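Local coordinates for protein P91 (Metagenome, PDB 4ZI5) that hydrolyses phosphotriesters as a promiscuous activity and has an alpha/beta-hydrolase fold like that of dienelactone hydrolases, at residues G155-E160 / K189-E194; S170-C175 / D198-Q203; A101-R106 / C137-R142; V151-G156 / R236-M241; V125-F130 / A145-I150. All coordinates share one frame; numbering follows the deposited sequence.

Contact 1: residues G155-E160 / K189-E194; sequences GGLLPE and KAVMDE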
# COMPACT_ATOMS: atom_id res chain seq x y z
N GLY A 155 -5.63 6.16 -11.72
CA GLY A 155 -5.53 7.44 -12.35
C GLY A 155 -4.51 7.53 -13.46
O GLY A 155 -3.35 7.10 -13.32
N GLY A 156 -4.92 8.12 -14.57
CA GLY A 156 -4.03 8.35 -15.71
C GLY A 156 -3.30 9.65 -15.47
O GLY A 156 -3.60 10.65 -16.10
N LEU A 157 -2.32 9.61 -14.58
CA LEU A 157 -1.63 10.77 -14.11
C LEU A 157 -0.81 11.42 -15.22
O LEU A 157 -0.34 10.74 -16.12
CB LEU A 157 -0.73 10.41 -12.93
CG LEU A 157 -1.36 9.63 -11.77
CD1 LEU A 157 -0.30 9.45 -10.71
CD2 LEU A 157 -2.61 10.32 -11.19
N LEU A 158 -0.68 12.74 -15.17
CA LEU A 158 0.19 13.50 -16.08
C LEU A 158 1.45 13.96 -15.35
O LEU A 158 1.38 14.28 -14.17
CB LEU A 158 -0.55 14.75 -16.61
CG LEU A 158 -1.52 14.56 -17.78
CD1 LEU A 158 -2.76 13.78 -17.42
CD2 LEU A 158 -1.94 15.92 -18.36
N PRO A 159 2.58 14.08 -16.06
CA PRO A 159 3.70 14.82 -15.48
C PRO A 159 3.29 16.26 -15.19
O PRO A 159 2.36 16.80 -15.85
CB PRO A 159 4.77 14.81 -16.58
CG PRO A 159 4.28 13.92 -17.67
CD PRO A 159 2.81 13.73 -17.48
N GLU A 160 3.97 16.87 -14.24
CA GLU A 160 3.61 18.23 -13.80
C GLU A 160 3.83 19.27 -14.92
O GLU A 160 4.56 19.02 -15.85
CB GLU A 160 4.43 18.61 -12.57
CG GLU A 160 5.89 18.99 -12.91
CD GLU A 160 6.81 19.09 -11.71
OE1 GLU A 160 8.04 19.20 -11.96
OE2 GLU A 160 6.35 19.07 -10.54
N LYS A 189 7.22 6.77 -13.02
CA LYS A 189 8.56 7.10 -12.52
C LYS A 189 8.75 8.62 -12.43
O LYS A 189 9.27 9.11 -11.44
CB LYS A 189 9.63 6.49 -13.45
CG LYS A 189 11.07 6.79 -13.07
CD LYS A 189 11.49 6.03 -11.81
CE LYS A 189 13.00 6.08 -11.57
NZ LYS A 189 13.50 7.42 -11.13
N ALA A 190 8.34 9.35 -13.47
CA ALA A 190 8.47 10.81 -13.47
C ALA A 190 7.68 11.43 -12.32
O ALA A 190 8.20 12.27 -11.58
CB ALA A 190 7.99 11.38 -14.79
N VAL A 191 6.44 10.97 -12.13
CA VAL A 191 5.61 11.53 -11.04
C VAL A 191 6.22 11.23 -9.67
O VAL A 191 6.27 12.09 -8.80
CB VAL A 191 4.14 11.06 -11.15
CG1 VAL A 191 3.32 11.47 -9.92
CG2 VAL A 191 3.52 11.63 -12.41
N MET A 192 6.67 10.00 -9.46
CA MET A 192 7.31 9.62 -8.20
C MET A 192 8.55 10.49 -7.95
O MET A 192 8.81 10.91 -6.82
CB MET A 192 7.64 8.11 -8.18
CG MET A 192 6.44 7.24 -7.82
SD MET A 192 6.87 5.47 -7.71
CE MET A 192 6.56 5.16 -9.42
N ASP A 193 9.30 10.77 -9.01
CA ASP A 193 10.50 11.62 -8.91
C ASP A 193 10.16 13.07 -8.53
O ASP A 193 10.92 13.70 -7.81
CB ASP A 193 11.28 11.58 -10.22
CG ASP A 193 12.09 10.31 -10.37
OD1 ASP A 193 12.30 9.56 -9.37
OD2 ASP A 193 12.57 10.06 -11.49
N GLU A 194 8.99 13.55 -8.96
CA GLU A 194 8.49 14.88 -8.51
C GLU A 194 8.22 14.83 -7.02
O GLU A 194 8.63 15.72 -6.27
CB GLU A 194 7.21 15.27 -9.23
CG GLU A 194 7.37 15.47 -10.73
CD GLU A 194 6.03 15.48 -11.48
OE1 GLU A 194 4.94 15.46 -10.84
OE2 GLU A 194 6.04 15.51 -12.72

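Contact 2: residues S170-C175 / D198-Q203; sequences SSVLVC and DKVDWQ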
# COMPACT_ATOMS: atom_id res chain seq x y z
N SER A 170 -0.77 18.36 0.15
CA SER A 170 -1.46 17.19 0.66
C SER A 170 -0.55 16.00 0.73
O SER A 170 0.43 15.90 -0.01
CB SER A 170 -2.62 16.81 -0.27
OG SER A 170 -2.17 16.43 -1.57
N SER A 171 -0.90 15.07 1.61
CA SER A 171 -0.43 13.69 1.49
C SER A 171 -0.94 13.15 0.16
O SER A 171 -1.99 13.59 -0.35
CB SER A 171 -1.01 12.83 2.61
OG SER A 171 -0.34 11.59 2.72
N VAL A 172 -0.20 12.22 -0.42
CA VAL A 172 -0.57 11.61 -1.72
C VAL A 172 -0.50 10.09 -1.57
O VAL A 172 0.54 9.55 -1.21
CB VAL A 172 0.33 12.09 -2.87
CG1 VAL A 172 -0.08 11.44 -4.17
CG2 VAL A 172 0.26 13.60 -3.04
N LEU A 173 -1.60 9.41 -1.90
CA LEU A 173 -1.61 7.95 -2.08
C LEU A 173 -2.11 7.64 -3.50
O LEU A 173 -3.22 8.02 -3.88
CB LEU A 173 -2.52 7.29 -1.03
CG LEU A 173 -2.87 5.80 -1.24
CD1 LEU A 173 -1.67 4.89 -1.22
CD2 LEU A 173 -3.85 5.33 -0.19
N VAL A 174 -1.26 7.01 -4.29
CA VAL A 174 -1.59 6.59 -5.67
C VAL A 174 -1.84 5.06 -5.64
O VAL A 174 -0.90 4.31 -5.37
CB VAL A 174 -0.42 6.90 -6.64
CG1 VAL A 174 -0.67 6.40 -8.04
CG2 VAL A 174 -0.16 8.41 -6.67
N CYS A 175 -3.06 4.63 -5.95
CA CYS A 175 -3.38 3.21 -6.03
C CYS A 175 -3.42 2.85 -7.52
O CYS A 175 -4.29 3.33 -8.24
CB CYS A 175 -4.70 2.92 -5.33
SG CYS A 175 -4.68 3.32 -3.56
N ASP A 198 10.31 17.03 -4.04
CA ASP A 198 9.59 17.98 -3.19
C ASP A 198 9.35 17.48 -1.79
O ASP A 198 8.82 18.23 -0.99
CB ASP A 198 8.25 18.37 -3.85
CG ASP A 198 8.46 19.13 -5.15
OD1 ASP A 198 9.62 19.57 -5.40
OD2 ASP A 198 7.51 19.30 -5.94
N LYS A 199 9.72 16.23 -1.51
CA LYS A 199 9.51 15.58 -0.23
C LYS A 199 8.06 15.58 0.21
O LYS A 199 7.73 15.79 1.37
CB LYS A 199 10.43 16.18 0.84
CG LYS A 199 11.92 16.05 0.50
CD LYS A 199 12.77 16.75 1.56
CE LYS A 199 14.26 16.53 1.33
NZ LYS A 199 14.75 17.15 0.06
N VAL A 200 7.18 15.35 -0.75
CA VAL A 200 5.76 15.16 -0.49
C VAL A 200 5.61 13.94 0.41
O VAL A 200 6.42 13.02 0.33
CB VAL A 200 5.02 14.95 -1.85
CG1 VAL A 200 3.55 14.50 -1.68
CG2 VAL A 200 5.10 16.22 -2.70
N ASP A 201 4.61 13.93 1.28
CA ASP A 201 4.23 12.72 2.01
C ASP A 201 3.47 11.79 1.07
O ASP A 201 2.27 11.94 0.90
CB ASP A 201 3.36 13.08 3.22
CG ASP A 201 2.84 11.83 3.95
OD1 ASP A 201 3.56 10.81 3.94
OD2 ASP A 201 1.73 11.87 4.51
N TRP A 202 4.20 10.88 0.42
CA TRP A 202 3.66 10.10 -0.67
C TRP A 202 3.77 8.59 -0.47
O TRP A 202 4.68 8.10 0.20
CB TRP A 202 4.26 10.50 -2.00
CG TRP A 202 5.71 10.13 -2.26
CD1 TRP A 202 6.83 10.83 -1.89
CD2 TRP A 202 6.16 9.02 -3.02
NE1 TRP A 202 7.95 10.21 -2.36
CE2 TRP A 202 7.58 9.08 -3.05
CE3 TRP A 202 5.51 7.96 -3.68
CZ2 TRP A 202 8.36 8.13 -3.72
CZ3 TRP A 202 6.29 6.98 -4.31
CH2 TRP A 202 7.70 7.07 -4.32
N GLN A 203 2.81 7.89 -1.08
CA GLN A 203 2.87 6.45 -1.26
C GLN A 203 2.37 6.10 -2.64
O GLN A 203 1.44 6.75 -3.14
CB GLN A 203 1.99 5.71 -0.29
CG GLN A 203 2.10 6.06 1.18
CD GLN A 203 1.04 5.36 1.97
OE1 GLN A 203 1.14 4.16 2.23
NE2 GLN A 203 -0.02 6.10 2.35
O HOH W 1 2.85 16.13 1.44
O HOH W 2 0.18 9.01 1.53

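Contact 3: residues A101-R106 / C137-R142; sequences AHWRRR and CLELAR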
# COMPACT_ATOMS: atom_id res chain seq x y z
N ALA A 101 -5.06 24.63 -16.93
CA ALA A 101 -5.57 25.70 -16.09
C ALA A 101 -7.10 25.64 -15.96
O ALA A 101 -7.66 25.82 -14.87
CB ALA A 101 -5.09 27.08 -16.59
N HIS A 102 -7.78 25.42 -17.07
CA HIS A 102 -9.24 25.26 -17.09
C HIS A 102 -9.68 24.03 -16.30
O HIS A 102 -10.63 24.06 -15.51
CB HIS A 102 -9.72 25.18 -18.55
CG HIS A 102 -10.99 24.43 -18.74
ND1 HIS A 102 -12.23 25.00 -18.50
CD2 HIS A 102 -11.22 23.17 -19.16
CE1 HIS A 102 -13.16 24.11 -18.77
NE2 HIS A 102 -12.58 22.99 -19.17
N TRP A 103 -8.97 22.94 -16.52
CA TRP A 103 -9.20 21.68 -15.78
C TRP A 103 -9.10 21.90 -14.27
O TRP A 103 -9.98 21.50 -13.51
CB TRP A 103 -8.18 20.68 -16.29
CG TRP A 103 -8.25 19.27 -15.74
CD1 TRP A 103 -9.18 18.72 -14.91
CD2 TRP A 103 -7.33 18.23 -16.06
NE1 TRP A 103 -8.87 17.39 -14.66
CE2 TRP A 103 -7.74 17.07 -15.35
CE3 TRP A 103 -6.17 18.18 -16.85
CZ2 TRP A 103 -7.04 15.86 -15.45
CZ3 TRP A 103 -5.48 16.98 -16.94
CH2 TRP A 103 -5.92 15.84 -16.24
N ARG A 104 -8.06 22.61 -13.87
CA ARG A 104 -7.84 22.95 -12.46
C ARG A 104 -8.92 23.84 -11.87
O ARG A 104 -9.34 23.61 -10.75
CB ARG A 104 -6.45 23.54 -12.27
CG ARG A 104 -5.37 22.49 -12.46
CD ARG A 104 -3.96 23.07 -12.70
NE ARG A 104 -2.96 22.02 -12.98
CZ ARG A 104 -1.64 22.12 -12.76
NH1 ARG A 104 -1.10 23.23 -12.24
NH2 ARG A 104 -0.83 21.09 -13.05
N ARG A 105 -9.40 24.82 -12.63
CA ARG A 105 -10.48 25.68 -12.15
C ARG A 105 -11.75 24.89 -11.95
O ARG A 105 -12.47 25.12 -10.99
CB ARG A 105 -10.78 26.83 -13.12
CG ARG A 105 -9.74 27.92 -13.19
CD ARG A 105 -10.30 29.15 -13.91
NE ARG A 105 -10.58 28.90 -15.34
CZ ARG A 105 -9.66 28.92 -16.31
NH1 ARG A 105 -8.38 29.12 -16.05
NH2 ARG A 105 -10.04 28.69 -17.56
N ARG A 106 -12.03 23.97 -12.86
CA ARG A 106 -13.21 23.13 -12.77
C ARG A 106 -13.16 22.23 -11.54
O ARG A 106 -14.18 22.05 -10.84
CB ARG A 106 -13.39 22.33 -14.07
CG ARG A 106 -14.71 21.59 -14.21
CD ARG A 106 -15.92 22.48 -14.24
NE ARG A 106 -15.85 23.44 -15.34
CZ ARG A 106 -16.14 23.19 -16.62
NH1 ARG A 106 -16.52 21.99 -17.03
NH2 ARG A 106 -16.04 24.17 -17.51
N CYS A 137 -7.39 14.91 -9.27
CA CYS A 137 -6.93 15.11 -7.88
C CYS A 137 -5.51 15.63 -7.86
O CYS A 137 -5.21 16.57 -7.14
CB CYS A 137 -6.97 13.81 -7.08
SG CYS A 137 -8.61 13.23 -6.62
N LEU A 138 -4.66 15.06 -8.72
CA LEU A 138 -3.26 15.47 -8.78
C LEU A 138 -3.10 16.88 -9.36
O LEU A 138 -2.32 17.68 -8.83
CB LEU A 138 -2.44 14.44 -9.54
CG LEU A 138 -0.94 14.73 -9.61
CD1 LEU A 138 -0.34 14.91 -8.23
CD2 LEU A 138 -0.23 13.60 -10.35
N GLU A 139 -3.86 17.20 -10.41
CA GLU A 139 -3.91 18.57 -10.95
C GLU A 139 -4.31 19.57 -9.87
O GLU A 139 -3.66 20.62 -9.68
CB GLU A 139 -4.86 18.68 -12.16
CG GLU A 139 -4.41 17.88 -13.38
CD GLU A 139 -3.03 18.28 -13.82
OE1 GLU A 139 -2.91 19.42 -14.29
OE2 GLU A 139 -2.07 17.47 -13.68
N LEU A 140 -5.37 19.26 -9.14
CA LEU A 140 -5.85 20.14 -8.08
C LEU A 140 -4.83 20.32 -6.97
O LEU A 140 -4.59 21.46 -6.52
CB LEU A 140 -7.18 19.65 -7.52
CG LEU A 140 -7.84 20.47 -6.41
CD1 LEU A 140 -8.17 21.90 -6.82
CD2 LEU A 140 -9.09 19.74 -5.97
N ALA A 141 -4.21 19.22 -6.54
CA ALA A 141 -3.15 19.32 -5.53
C ALA A 141 -1.99 20.19 -6.00
O ALA A 141 -1.43 20.94 -5.21
CB ALA A 141 -2.65 17.94 -5.11
N ARG A 142 -1.64 20.10 -7.29
CA ARG A 142 -0.56 20.91 -7.86
C ARG A 142 -0.82 22.43 -7.89
O ARG A 142 0.14 23.19 -8.04
CB ARG A 142 -0.20 20.44 -9.27
CG ARG A 142 0.56 19.12 -9.27
CD ARG A 142 0.50 18.49 -10.65
NE ARG A 142 1.47 17.40 -10.78
CZ ARG A 142 1.45 16.47 -11.74
NH1 ARG A 142 0.48 16.43 -12.66
NH2 ARG A 142 2.42 15.54 -11.74

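Contact 4: residues V151-G156 / R236-M241; sequences VTFHGG and RSWTAM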
# COMPACT_ATOMS: atom_id res chain seq x y z
N VAL A 151 -6.16 10.78 -2.88
CA VAL A 151 -6.02 9.36 -3.19
C VAL A 151 -6.54 9.13 -4.61
O VAL A 151 -7.68 9.48 -4.94
CB VAL A 151 -6.82 8.44 -2.23
CG1 VAL A 151 -6.52 6.99 -2.55
CG2 VAL A 151 -6.46 8.75 -0.77
N THR A 152 -5.68 8.59 -5.46
CA THR A 152 -6.05 8.29 -6.84
C THR A 152 -6.24 6.77 -6.98
O THR A 152 -5.50 5.98 -6.38
CB THR A 152 -5.01 8.84 -7.84
OG1 THR A 152 -3.78 8.12 -7.75
CG2 THR A 152 -4.73 10.30 -7.52
N PHE A 153 -7.26 6.39 -7.74
CA PHE A 153 -7.53 5.01 -8.04
C PHE A 153 -7.46 4.86 -9.55
O PHE A 153 -8.25 5.48 -10.25
CB PHE A 153 -8.94 4.62 -7.60
CG PHE A 153 -9.16 4.71 -6.13
CD1 PHE A 153 -9.59 5.90 -5.55
CD2 PHE A 153 -8.89 3.62 -5.30
CE1 PHE A 153 -9.81 5.98 -4.18
CE2 PHE A 153 -9.10 3.71 -3.94
CZ PHE A 153 -9.55 4.90 -3.38
N HIS A 154 -6.51 4.05 -10.03
CA HIS A 154 -6.27 3.86 -11.47
C HIS A 154 -6.33 5.16 -12.24
O HIS A 154 -6.97 5.25 -13.28
CB HIS A 154 -7.17 2.76 -12.10
CG HIS A 154 -8.61 2.84 -11.69
ND1 HIS A 154 -9.52 3.65 -12.32
CD2 HIS A 154 -9.28 2.23 -10.68
CE1 HIS A 154 -10.69 3.55 -11.71
NE2 HIS A 154 -10.57 2.69 -10.72
N GLY A 155 -5.63 6.16 -11.72
CA GLY A 155 -5.53 7.44 -12.35
C GLY A 155 -4.51 7.53 -13.46
O GLY A 155 -3.35 7.10 -13.32
N GLY A 156 -4.92 8.12 -14.57
CA GLY A 156 -4.03 8.35 -15.71
C GLY A 156 -3.30 9.65 -15.47
O GLY A 156 -3.60 10.65 -16.10
N ARG A 236 -8.55 -3.58 -1.35
CA ARG A 236 -7.27 -3.16 -0.76
C ARG A 236 -7.00 -1.66 -0.94
O ARG A 236 -6.46 -1.03 -0.05
CB ARG A 236 -6.11 -3.96 -1.36
CG ARG A 236 -6.07 -5.39 -0.87
CD ARG A 236 -5.07 -6.21 -1.63
NE ARG A 236 -5.12 -7.61 -1.21
CZ ARG A 236 -4.44 -8.61 -1.77
NH1 ARG A 236 -3.67 -8.41 -2.82
NH2 ARG A 236 -4.61 -9.85 -1.31
N SER A 237 -7.34 -1.11 -2.11
CA SER A 237 -7.12 0.32 -2.34
C SER A 237 -8.04 1.16 -1.46
O SER A 237 -7.61 2.18 -0.89
CB SER A 237 -7.27 0.64 -3.83
OG SER A 237 -8.58 0.37 -4.29
N TRP A 238 -9.29 0.74 -1.31
CA TRP A 238 -10.24 1.43 -0.44
C TRP A 238 -9.75 1.40 1.02
O TRP A 238 -9.80 2.41 1.72
CB TRP A 238 -11.64 0.82 -0.59
CG TRP A 238 -12.70 1.62 0.07
CD1 TRP A 238 -13.31 1.37 1.25
CD2 TRP A 238 -13.28 2.83 -0.44
NE1 TRP A 238 -14.28 2.33 1.51
CE2 TRP A 238 -14.26 3.25 0.48
CE3 TRP A 238 -13.07 3.59 -1.59
CZ2 TRP A 238 -15.04 4.40 0.28
CZ3 TRP A 238 -13.85 4.72 -1.79
CH2 TRP A 238 -14.81 5.11 -0.85
N THR A 239 -9.25 0.25 1.45
CA THR A 239 -8.75 0.13 2.83
C THR A 239 -7.55 1.06 3.01
O THR A 239 -7.46 1.75 4.03
CB THR A 239 -8.38 -1.31 3.16
OG1 THR A 239 -9.55 -2.15 3.07
CG2 THR A 239 -7.79 -1.42 4.58
N ALA A 240 -6.65 1.11 2.02
CA ALA A 240 -5.47 2.00 2.14
C ALA A 240 -5.93 3.47 2.27
O ALA A 240 -5.38 4.23 3.09
CB ALA A 240 -4.53 1.84 0.98
N MET A 241 -6.93 3.84 1.47
CA MET A 241 -7.52 5.18 1.55
C MET A 241 -8.11 5.48 2.93
O MET A 241 -7.82 6.52 3.53
CB MET A 241 -8.62 5.35 0.49
CG MET A 241 -9.32 6.71 0.48
SD MET A 241 -11.04 6.52 -0.08
CE MET A 241 -11.77 5.74 1.36

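Contact 5: residues V125-F130 / A145-I150; sequences VAAIGF and APLTAI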
# COMPACT_ATOMS: atom_id res chain seq x y z
N VAL A 125 -10.09 18.73 4.62
CA VAL A 125 -10.64 18.29 3.35
C VAL A 125 -9.66 17.46 2.54
O VAL A 125 -8.45 17.62 2.64
CB VAL A 125 -11.14 19.48 2.52
CG1 VAL A 125 -12.39 20.08 3.20
CG2 VAL A 125 -10.05 20.51 2.31
N ALA A 126 -10.20 16.53 1.77
CA ALA A 126 -9.40 15.64 0.93
C ALA A 126 -10.12 15.44 -0.40
O ALA A 126 -11.24 15.90 -0.60
CB ALA A 126 -9.18 14.30 1.62
N ALA A 127 -9.44 14.78 -1.33
CA ALA A 127 -10.05 14.45 -2.62
C ALA A 127 -9.62 13.07 -3.04
O ALA A 127 -8.46 12.67 -2.87
CB ALA A 127 -9.65 15.44 -3.70
N ILE A 128 -10.57 12.33 -3.57
CA ILE A 128 -10.27 11.07 -4.20
C ILE A 128 -10.75 11.14 -5.64
O ILE A 128 -11.59 11.99 -6.00
CB ILE A 128 -10.87 9.86 -3.45
CG1 ILE A 128 -12.40 9.78 -3.57
CG2 ILE A 128 -10.41 9.88 -2.02
CD1 ILE A 128 -12.99 8.46 -3.09
N GLY A 129 -10.19 10.30 -6.48
CA GLY A 129 -10.65 10.21 -7.84
C GLY A 129 -10.32 8.93 -8.56
O GLY A 129 -9.33 8.24 -8.25
N PHE A 130 -11.14 8.65 -9.57
CA PHE A 130 -11.08 7.39 -10.33
C PHE A 130 -10.79 7.70 -11.78
O PHE A 130 -11.50 8.47 -12.38
CB PHE A 130 -12.41 6.66 -10.20
CG PHE A 130 -12.76 6.38 -8.77
CD1 PHE A 130 -13.44 7.32 -8.03
CD2 PHE A 130 -12.37 5.19 -8.16
CE1 PHE A 130 -13.73 7.08 -6.71
CE2 PHE A 130 -12.69 4.93 -6.84
CZ PHE A 130 -13.36 5.89 -6.11
N ALA A 145 -3.76 23.73 -3.49
CA ALA A 145 -4.98 23.72 -2.70
C ALA A 145 -4.76 23.12 -1.31
O ALA A 145 -3.94 22.20 -1.16
CB ALA A 145 -6.07 22.97 -3.44
N PRO A 146 -5.47 23.64 -0.27
CA PRO A 146 -5.23 23.20 1.11
C PRO A 146 -5.91 21.86 1.45
O PRO A 146 -6.72 21.76 2.39
CB PRO A 146 -5.80 24.38 1.94
CG PRO A 146 -6.93 24.85 1.11
CD PRO A 146 -6.45 24.74 -0.33
N LEU A 147 -5.54 20.84 0.69
CA LEU A 147 -6.00 19.48 0.90
C LEU A 147 -5.09 18.75 1.86
O LEU A 147 -3.86 18.87 1.82
CB LEU A 147 -6.01 18.74 -0.44
CG LEU A 147 -7.06 19.26 -1.44
CD1 LEU A 147 -6.69 18.84 -2.84
CD2 LEU A 147 -8.44 18.74 -1.10
N THR A 148 -5.70 18.03 2.78
CA THR A 148 -4.98 17.12 3.68
C THR A 148 -4.42 15.88 2.96
O THR A 148 -3.30 15.44 3.23
CB THR A 148 -5.90 16.73 4.84
OG1 THR A 148 -6.18 17.90 5.60
CG2 THR A 148 -5.23 15.70 5.76
N ALA A 149 -5.19 15.35 2.02
CA ALA A 149 -4.81 14.13 1.33
C ALA A 149 -5.52 14.08 -0.01
O ALA A 149 -6.63 14.61 -0.16
CB ALA A 149 -5.23 12.91 2.15
N ILE A 150 -4.83 13.51 -0.98
CA ILE A 150 -5.48 12.98 -2.18
C ILE A 150 -5.20 11.49 -2.30
O ILE A 150 -4.13 11.01 -1.90
CB ILE A 150 -5.13 13.71 -3.51
CG1 ILE A 150 -3.65 13.55 -3.89
CG2 ILE A 150 -5.53 15.18 -3.42
CD1 ILE A 150 -3.32 13.97 -5.29
O HOH W 3 -7.37 20.12 4.72

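Contact 1: residues G155-E160 / K189-E194
Glu160 and Glu194 lie face against face: their carboxylate planes are only 5° apart and the two side chains slide past each other in opposite directions. Glu160 CD sits 3.7 Å from Glu194 CD, and Glu160 OE2 comes within 3.9 Å of Glu194 OE1, a close approach of like charges that is probably offset by arginines. Glu160 OE1 forms a salt bridge with Arg197, and Glu194 OE1 one with Arg142, so each acid has a positive partner of its own. The remaining oxygen of Glu194 turns to the loop backbone. Glu160 N donates to Glu194 OE2 over 2.9 Å with an N-H...O angle of 169°, meeting the oxygen on its syn side but 27° out of the carboxylate plane. Glu160 CG stands between its own backbone N and carbonyl carbon, and from there the extended chain runs alongside Glu194, with Glu160 CG 3.5 Å from Glu194 OE2. One turn earlier on the helix, Val191 offers its two methyls to different partners. Its CG2 lies 3.8 Å from Leu158 O, while Val191 CG1 approaches Leu157 CD1 at 4.2 Å, a looser apolar contact. The loop 155-160, which follows strand 149-153, is thereby fastened along the side of helix 185-198 in the alpha/beta-hydrolase fold. Helix 132-142 packs on it through Leu138, which touches Leu157, and Arg142, which also reaches Leu158 O; Arg100 and Trp103 of helix 100-115 pack on Leu158, and Met192 turns to strand 202-207.

Contact 2: residues S170-C175 / D198-Q203
Val172 CG2 packs against Val200 CG1 at 3.7 Å, the two valines crossing obliquely where the chain leaves helix 185-198 for its next strand. Beside them the backbones form a parallel ladder, closing a beta-alpha-beta crossover. Val172 N donates to Asp201 O (2.8 Å). Val172 O in turn receives Gln203 N (2.8 Å). One step on, Val174 N reaches Gln203 O (2.9 Å). The given conformer of Ser171 (chi1 -166°, OG opposite the backbone N) donates to Asp201 OD2 over 2.8 Å, coming from above the carboxylate, 66° out of its plane. A water ties this corner together by donating to Ser171 OG and Val172 O while accepting from Gln203 NE2. A second water bridges Ser170 O and Asp201 N. Leu173 shares the Gln203 face of the sheet, and Leu173 CD1 lies 3.9 Å from Gln203 CB. Asp201 OD1 is also held by a salt bridge to Arg236 of the second subunit, and Gln203 pairs antiparallel with a strand of that subunit, continuing the sheet across the dimer. Phe195 of helix 185-198 touches Val172 and Trp202, helix 231-248 packs on Ser171 and Leu173, and strand 149-153 flanks strand 171-177.

Contact 3: residues A101-R106 / C137-R142
Glu139 of helix 132-142 meets Trp103 and Arg104 of helix 100-115 where these two helices of the alpha/beta-hydrolase fold cross almost perpendicularly, at -93°, with their local axes 9.0 Å apart. The tight part centres on Glu139, between the Trp103 face and the Arg104 guanidinium edge. Glu139 CG lies 3.6 Å from the centroid of the Trp103 six-membered ring, only 4° off its normal, a CH-pi contact over the face. A bend in the chain (chi2 -57°) turns the carboxylate from the ring toward Arg104. Arg104 then grips a single oxygen side-on: NE and NH2 each stand 2.9 Å from Glu139 OE1, both from the same face of the carboxylate, with the oxygen lying in the guanidinium plane. Its sister oxygen, Glu139 OE2, takes Arg142 NH1 at 2.9 Å and is also paired with Arg100. This network of opposite charges, joined by Asp164 on Arg104 and Glu194 on Arg142, probably keeps the buried carboxylate ionised. Looser is the approach of Leu140 CD1 to Arg104 O, at 4.4 Å. On the partly exposed Arg104 side, the guanidinium meets the aliphatic part of Arg142 in van der Waals contact, Arg104 NH2 lying 3.8 Å from Arg142 CD.

Contact 4: residues V151-G156 / R236-M241
Val151 and Phe153 face Met241 and Ser237 across antiparallel directions: strand 151-153 and helix 236-241 run 174° apart, with their local axes 9.7 Å from each other. The contact packs the C-terminal helix 231-248 against the central sheet of the alpha/beta-hydrolase fold, and no hydrogen bond joins the two segments. Alternation along the strand puts Val151 and Phe153 on the helix side. The Phe153 ring enters edge first. Ser237 OG lies 3.4 Å from Phe153 CE2 near the ring plane; the hydroxyl is hydrogen-bonded instead within its own helix, with the carbonyls of Ala233 and Glu234 both in range of its one proton. On the same rim Met241 SD stands 4.0 Å from Phe153 CZ, a Met-aromatic contact in which the sulfur is 84° off the ring normal, thus at the edge. Trp238 approaches obliquely, with Trp238 CE3 4.2 Å from Phe153 CZ. With CG anti to the backbone N (chi1 179°), Met241 puts CG on Val151, and bends at chi2 and chi3 bring SD to the Phe153 edge and CE over the Trp238 face. Phe130 stacks on Phe153, and Arg61, Arg64 and Leu65 of helix 56-67 pack on Trp238. Two residues earlier on the strand, Val151 and Met241 cross at about a right angle, and Val151 CG2 touches Met241 CG at 3.7 Å.

Contact 5: residues V125-F130 / A145-I150
Leu147 reaches across to Val125 and Ala127 at the close of the beta-alpha-beta unit formed by strand 125-130, helix 132-142 and strand 149-153. Leu147 CB lies 4.1 Å from Val125 O. Beyond it, CG is anti to the carbonyl carbon (chi1 -68°), which carries the branch toward the strand, and Leu147 CD2 at the tip settles 3.8 Å from Ala126 C, with the Val125 CG2 and Ala127 CB methyls slightly farther off. Leu140 and Leu111 of two neighbouring helices also touch this side chain. Only two direct backbone bonds join the segments: Thr148 N donates to Val125 O at 2.8 Å, and Ala127 N to Ala149 O at 3.0 Å. Ala126 CB and Ala149 CB are 4.2 Å apart on one face, while Ala127 and Ile150 share the other face, toward helix 132-142. At the end near Pro146, the centre of an inverse gamma turn, a water accepts from Val125 N and is hydrogen-bonded to Thr148 OG1. Ala149 N, buried here, has no hydrogen-bonding partner in the model. Farther along, Ile150 CA makes a CH...O contact with Ala127 O at 3.1 Å.

In the fold
Contacts 2, 4 and 5 share one sheet, in which strands 125-130, 149-153, 171-177 and 202-207 lie side by side in chain order. Contacts 2 and 5, centres about 11 Å apart, each close a beta-alpha-beta unit. Contact 4 encloses contact 2 along the chain and shares Gly155 and Gly156 with contact 1. The Arg142-Glu194 salt bridge joins contacts 1 and 3, about 14 Å apart between centres. Contacts 3 and 4 fall on opposite sides of the chain's centre, about 18 Å between centres. Gly129 in contact 5 begins a sequence consistent with a nucleophile elbow. Contacts 2 and 4 meet the second subunit through salt bridges, contact 1 through Lys189, tying helices and sheet to the dimer interface.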